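B-cell lymphoma 3 protein (PDB 1K1A) contributes to regulating NF-kappaB target genes, inhibiting nuclear translocation of the p50 subunit in the cytoplasm and acting as a transcriptional activator in the nucleus. Local coordinates at residues S60-L65 and P92-A97; P197-L202 and R226-I231. All coordinates share one frame; numbering follows the deposited sequence.

Contact 1 of 2, residues S60-L65 and P92-A97; sequences SVVRLL and PTCLRA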
loop_
_atom_site.group_PDB
_atom_site.type_symbol
_atom_site.label_atom_id
_atom_site.label_comp_id
_atom_site.label_asym_id
_atom_site.label_seq_id
_atom_site.Cartn_x
_atom_site.Cartn_y
_atom_site.Cartn_z
ATOM N N SER A 60 13.710 14.931 2.998
ATOM C CA SER A 60 15.135 15.107 3.280
ATOM C C SER A 60 15.561 14.449 4.593
ATOM O O SER A 60 16.680 13.954 4.710
ATOM C CB SER A 60 15.509 16.584 3.322
ATOM O OG SER A 60 15.424 17.161 2.036
ATOM N N VAL A 61 14.674 14.474 5.584
ATOM C CA VAL A 61 14.955 13.843 6.866
ATOM C C VAL A 61 14.917 12.320 6.727
ATOM O O VAL A 61 15.746 11.603 7.309
ATOM C CB VAL A 61 13.986 14.331 7.947
ATOM C CG1 VAL A 61 14.338 13.735 9.304
ATOM C CG2 VAL A 61 14.001 15.861 8.007
ATOM N N VAL A 62 13.961 11.834 5.943
ATOM C CA VAL A 62 13.854 10.407 5.677
ATOM C C VAL A 62 15.180 9.892 5.107
ATOM O O VAL A 62 15.713 8.877 5.553
ATOM C CB VAL A 62 12.730 10.111 4.667
ATOM C CG1 VAL A 62 12.817 8.660 4.170
ATOM C CG2 VAL A 62 11.345 10.403 5.277
ATOM N N ARG A 63 15.704 10.603 4.116
ATOM C CA ARG A 63 16.967 10.245 3.469
ATOM C C ARG A 63 18.147 10.203 4.445
ATOM O O ARG A 63 18.961 9.276 4.416
ATOM C CB ARG A 63 17.293 11.244 2.347
ATOM C CG ARG A 63 16.427 11.112 1.084
ATOM C CD ARG A 63 16.922 11.947 -0.111
ATOM N NE ARG A 63 15.946 11.958 -1.209
ATOM C CZ ARG A 63 15.940 11.087 -2.212
ATOM N NH1 ARG A 63 16.856 10.131 -2.262
ATOM N NH2 ARG A 63 15.013 11.162 -3.165
ATOM N N LEU A 64 18.257 11.231 5.278
ATOM C CA LEU A 64 19.332 11.316 6.268
ATOM C C LEU A 64 19.272 10.135 7.231
ATOM O O LEU A 64 20.277 9.465 7.472
ATOM C CB LEU A 64 19.246 12.630 7.055
ATOM C CG LEU A 64 20.283 12.877 8.163
ATOM C CD1 LEU A 64 20.194 14.310 8.670
ATOM C CD2 LEU A 64 20.121 11.895 9.319
ATOM N N LEU A 65 18.086 9.887 7.773
ATOM C CA LEU A 65 17.901 8.831 8.757
ATOM C C LEU A 65 18.167 7.445 8.183
ATOM O O LEU A 65 18.847 6.634 8.803
ATOM C CB LEU A 65 16.492 8.888 9.373
ATOM C CG LEU A 65 16.204 10.062 10.324
ATOM C CD1 LEU A 65 14.751 10.025 10.770
ATOM C CD2 LEU A 65 17.127 10.035 11.530
ATOM N N PRO A 92 4.177 10.375 -2.178
ATOM C CA PRO A 92 5.093 9.781 -3.150
ATOM C C PRO A 92 6.548 10.221 -2.952
ATOM O O PRO A 92 7.451 9.450 -3.252
ATOM C CB PRO A 92 4.579 10.322 -4.490
ATOM C CG PRO A 92 3.180 10.724 -4.239
ATOM C CD PRO A 92 3.097 11.142 -2.819
ATOM N N THR A 93 6.772 11.442 -2.478
ATOM C CA THR A 93 8.145 11.910 -2.297
ATOM C C THR A 93 8.835 11.211 -1.137
ATOM O O THR A 93 10.020 10.904 -1.214
ATOM C CB THR A 93 8.217 13.441 -2.135
ATOM O OG1 THR A 93 7.378 13.851 -1.053
ATOM C CG2 THR A 93 7.605 14.124 -3.349
ATOM N N CYS A 94 8.100 10.963 -0.057
ATOM C CA CYS A 94 8.678 10.235 1.065
ATOM C C CYS A 94 8.906 8.776 0.683
ATOM O O CYS A 94 9.896 8.168 1.086
ATOM C CB CYS A 94 7.799 10.339 2.307
ATOM S SG CYS A 94 7.989 11.895 3.197
ATOM N N LEU A 95 7.990 8.219 -0.100
ATOM C CA LEU A 95 8.142 6.841 -0.547
ATOM C C LEU A 95 9.375 6.726 -1.433
ATOM O O LEU A 95 10.151 5.782 -1.318
ATOM C CB LEU A 95 6.892 6.366 -1.287
ATOM C CG LEU A 95 6.916 4.925 -1.799
ATOM C CD1 LEU A 95 7.154 3.943 -0.649
ATOM C CD2 LEU A 95 5.604 4.605 -2.522
ATOM N N ARG A 96 9.549 7.700 -2.321
ATOM C CA ARG A 96 10.717 7.731 -3.179
ATOM C C ARG A 96 11.991 7.870 -2.343
ATOM O O ARG A 96 12.979 7.195 -2.593
ATOM C CB ARG A 96 10.614 8.888 -4.174
ATOM C CG ARG A 96 11.663 8.850 -5.273
ATOM C CD ARG A 96 11.449 9.879 -6.360
ATOM N NE ARG A 96 10.292 9.569 -7.197
ATOM C CZ ARG A 96 10.320 8.713 -8.211
ATOM N NH1 ARG A 96 11.444 8.079 -8.514
ATOM N NH2 ARG A 96 9.228 8.493 -8.928
ATOM N N ALA A 97 11.967 8.746 -1.346
ATOM C CA ALA A 97 13.149 8.924 -0.505
ATOM C C ALA A 97 13.533 7.610 0.196
ATOM O O ALA A 97 14.711 7.267 0.288
ATOM C CB ALA A 97 12.927 10.037 0.504
HETATM O O HOH W 1 11.986 11.995 -2.939
#
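A97 fits its methyl group between V62 and R63, and this apolar packing carries most of the contact. CB of A97 lies 3.9 Å from CG1 of V62 and 3.7 Å from CG of R63, so that a single methyl touches a branched side chain and the foot of a long one. The other branch of V62 turns to a second partner: with CG1 anti to the backbone N (chi1 168°), CG2 lies beside that N and meets SG of C94 at 4.2 Å. In the ankyrin fold, equivalent helices of successive repeats stack nearly parallel; here the second helices of repeats ANK 2 and ANK 3 run 16° apart, their axes 8.8 Å from each other. V62 also packs on L50, A53 and V54 of helix 49-55, which places it in the core between helix layers.

The polar part belongs to R63. Its chain, extended from CG to NE, runs out across the neighbouring helix and lays one face of the guanidinium over the backbone at A97, whose CA sits 3.9 Å above the plane and over its centre. No direct hydrogen bond joins the two segments. Instead a water accepts from NH2 of R63 at 3.1 Å and donates to the carbonyl O of T93 at 2.8 Å, tying the end of the arginine to the first turn of helix 92-101.

Contact 2 of 2, residues P197-L202 and R226-I231; sequences PLVRTL and RRVIDI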
loop_
_atom_site.group_PDB
_atom_site.type_symbol
_atom_site.label_atom_id
_atom_site.label_comp_id
_atom_site.label_asym_id
_atom_site.label_seq_id
_atom_site.Cartn_x
_atom_site.Cartn_y
_atom_site.Cartn_z
ATOM N N PRO A 197 -19.208 0.920 -16.022
ATOM C CA PRO A 197 -17.868 1.250 -16.529
ATOM C C PRO A 197 -16.841 0.189 -16.143
ATOM O O PRO A 197 -15.957 -0.135 -16.943
ATOM C CB PRO A 197 -17.551 2.581 -15.843
ATOM C CG PRO A 197 -18.892 3.166 -15.524
ATOM C CD PRO A 197 -19.760 1.998 -15.182
ATOM N N LEU A 198 -16.973 -0.358 -14.936
ATOM C CA LEU A 198 -16.060 -1.395 -14.471
ATOM C C LEU A 198 -16.305 -2.721 -15.184
ATOM O O LEU A 198 -15.364 -3.436 -15.512
ATOM C CB LEU A 198 -16.154 -1.575 -12.952
ATOM C CG LEU A 198 -15.231 -0.660 -12.127
ATOM C CD1 LEU A 198 -15.567 0.801 -12.351
ATOM C CD2 LEU A 198 -15.271 -1.008 -10.641
ATOM N N VAL A 199 -17.570 -3.059 -15.405
ATOM C CA VAL A 199 -17.889 -4.287 -16.111
ATOM C C VAL A 199 -17.266 -4.229 -17.503
ATOM O O VAL A 199 -16.618 -5.180 -17.946
ATOM C CB VAL A 199 -19.420 -4.526 -16.209
ATOM C CG1 VAL A 199 -19.709 -5.810 -16.976
ATOM C CG2 VAL A 199 -20.039 -4.595 -14.816
ATOM N N ARG A 200 -17.433 -3.095 -18.178
ATOM C CA ARG A 200 -16.886 -2.926 -19.521
ATOM C C ARG A 200 -15.372 -3.092 -19.530
ATOM O O ARG A 200 -14.824 -3.779 -20.397
ATOM C CB ARG A 200 -17.243 -1.553 -20.097
ATOM C CG ARG A 200 -18.691 -1.417 -20.578
ATOM C CD ARG A 200 -19.064 -0.008 -21.040
ATOM N NE ARG A 200 -20.502 0.131 -21.255
ATOM C CZ ARG A 200 -21.287 0.953 -20.575
ATOM N NH1 ARG A 200 -20.782 1.741 -19.626
ATOM N NH2 ARG A 200 -22.587 0.988 -20.839
ATOM N N THR A 201 -14.705 -2.447 -18.578
ATOM C CA THR A 201 -13.246 -2.498 -18.492
ATOM C C THR A 201 -12.725 -3.916 -18.208
ATOM O O THR A 201 -11.820 -4.393 -18.886
ATOM C CB THR A 201 -12.738 -1.499 -17.440
ATOM O OG1 THR A 201 -12.769 -0.174 -17.992
ATOM C CG2 THR A 201 -11.263 -1.719 -17.153
ATOM N N LEU A 202 -13.295 -4.578 -17.205
ATOM C CA LEU A 202 -12.890 -5.950 -16.873
ATOM C C LEU A 202 -13.096 -6.939 -18.038
ATOM O O LEU A 202 -12.237 -7.765 -18.311
ATOM C CB LEU A 202 -13.626 -6.451 -15.623
ATOM C CG LEU A 202 -13.363 -5.699 -14.312
ATOM C CD1 LEU A 202 -14.383 -6.081 -13.240
ATOM C CD2 LEU A 202 -11.938 -5.943 -13.813
ATOM N N ARG A 226 -30.288 -5.941 -17.282
ATOM C CA ARG A 226 -30.130 -6.381 -18.661
ATOM C C ARG A 226 -28.953 -5.690 -19.367
ATOM O O ARG A 226 -28.366 -6.243 -20.294
ATOM C CB ARG A 226 -31.414 -6.084 -19.458
ATOM C CG ARG A 226 -32.542 -7.076 -19.173
ATOM C CD ARG A 226 -32.868 -7.196 -17.685
ATOM N NE ARG A 226 -33.262 -8.558 -17.293
ATOM C CZ ARG A 226 -32.661 -9.259 -16.324
ATOM N NH1 ARG A 226 -31.772 -8.686 -15.506
ATOM N NH2 ARG A 226 -32.891 -10.560 -16.092
ATOM N N ARG A 227 -28.617 -4.481 -18.925
ATOM C CA ARG A 227 -27.486 -3.749 -19.497
ATOM C C ARG A 227 -26.177 -4.471 -19.188
ATOM O O ARG A 227 -25.271 -4.508 -20.012
ATOM C CB ARG A 227 -27.423 -2.335 -18.908
ATOM C CG ARG A 227 -26.471 -1.412 -19.668
ATOM C CD ARG A 227 -27.115 -0.764 -20.891
ATOM N NE ARG A 227 -26.877 0.685 -20.967
ATOM C CZ ARG A 227 -26.509 1.325 -22.084
ATOM N NH1 ARG A 227 -26.998 0.965 -23.276
ATOM N NH2 ARG A 227 -25.648 2.352 -22.109
ATOM N N VAL A 228 -26.082 -5.040 -17.993
ATOM C CA VAL A 228 -24.897 -5.798 -17.600
ATOM C C VAL A 228 -24.783 -7.067 -18.428
ATOM O O VAL A 228 -23.714 -7.388 -18.954
ATOM C CB VAL A 228 -24.923 -6.157 -16.103
ATOM C CG1 VAL A 228 -23.811 -7.157 -15.767
ATOM C CG2 VAL A 228 -24.786 -4.911 -15.262
ATOM N N ILE A 229 -25.894 -7.786 -18.557
ATOM C CA ILE A 229 -25.911 -9.012 -19.342
ATOM C C ILE A 229 -25.417 -8.729 -20.755
ATOM O O ILE A 229 -24.613 -9.479 -21.314
ATOM C CB ILE A 229 -27.332 -9.585 -19.403
ATOM C CG1 ILE A 229 -28.000 -9.519 -18.026
ATOM C CG2 ILE A 229 -27.312 -10.999 -19.974
ATOM C CD1 ILE A 229 -28.119 -10.847 -17.335
ATOM N N ASP A 230 -25.901 -7.626 -21.318
ATOM C CA ASP A 230 -25.538 -7.219 -22.673
ATOM C C ASP A 230 -24.033 -7.057 -22.822
ATOM O O ASP A 230 -23.453 -7.467 -23.825
ATOM C CB ASP A 230 -26.218 -5.883 -23.015
ATOM C CG ASP A 230 -27.647 -6.047 -23.533
ATOM O OD1 ASP A 230 -28.127 -7.224 -23.728
ATOM O OD2 ASP A 230 -28.366 -5.010 -23.779
ATOM N N ILE A 231 -23.410 -6.444 -21.823
ATOM C CA ILE A 231 -21.965 -6.242 -21.834
ATOM C C ILE A 231 -21.224 -7.578 -21.707
ATOM O O ILE A 231 -20.294 -7.853 -22.466
ATOM C CB ILE A 231 -21.552 -5.264 -20.712
ATOM C CG1 ILE A 231 -22.135 -3.877 -20.996
ATOM C CG2 ILE A 231 -20.038 -5.195 -20.593
ATOM C CD1 ILE A 231 -22.313 -3.004 -19.767
#
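The R200 guanidinium has the CD1 methyl of I231 over one face, while NH2 of R227 approaches its edge, near its plane. The methyl is 3.9 Å from NE of R200, and the two side chains cross at about a right angle. The R227 group is turned, the two guanidinium planes standing 75° apart, so the pair do not stack. Their NH2 atoms, one on R200 and one on R227, are nevertheless only 3.6 Å apart, a proximity of like charges that would probably be mildly unfavourable unless solvent or other ions screen it. R200 reaches this place on a chain extended from CG to NE, whereas that of R227 bends at chi2 and chi3 to bring its end across.

Beneath the arginines the contact is apolar. CG2 of I231, anti to the backbone N, points between V199 and R200, meeting CG1 of V199 at 3.7 Å and CG of R200 at 4.0 Å. The same V199 methyl grazes CG1 of V228 at 4.5 Å. With an alanine in place of R200, the guanidinium over CD1 of I231 and the CG beside its CG2 are gone, which would probably leave the isoleucine less confined and its CD1 methyl more open to solvent. V199 and V228 also touch helix 186-193, at A190 and S191 respectively, on the buried side of the pair. Two helices running 12° apart with axes 10.0 Å from each other, one from ANK 6 and one from ANK 7, are characteristic of the stacked outer helices of an ankyrin repeat domain.

How the contacts relate
The two contacts illustrate how a repeat protein reuses one solution along its length. They follow in series along the chain: contact 1 joins helices 59-67 and 92-101, of repeats ANK 2 and ANK 3, and contact 2 joins helices 196-204 and 226-232, of ANK 6 and ANK 7. They share no helix and do not touch; their centres are 42 Å apart, their nearest atoms about 23 Å, and they lie on opposite sides of the chain's centre. Contact 2 joins the last two repeats, whereas contact 1 is nearer the N-terminal end. Local junctions of this kind build the elongated ankyrin repeat domain of an IkappaB-family protein that associates with p50 and p52 homodimers.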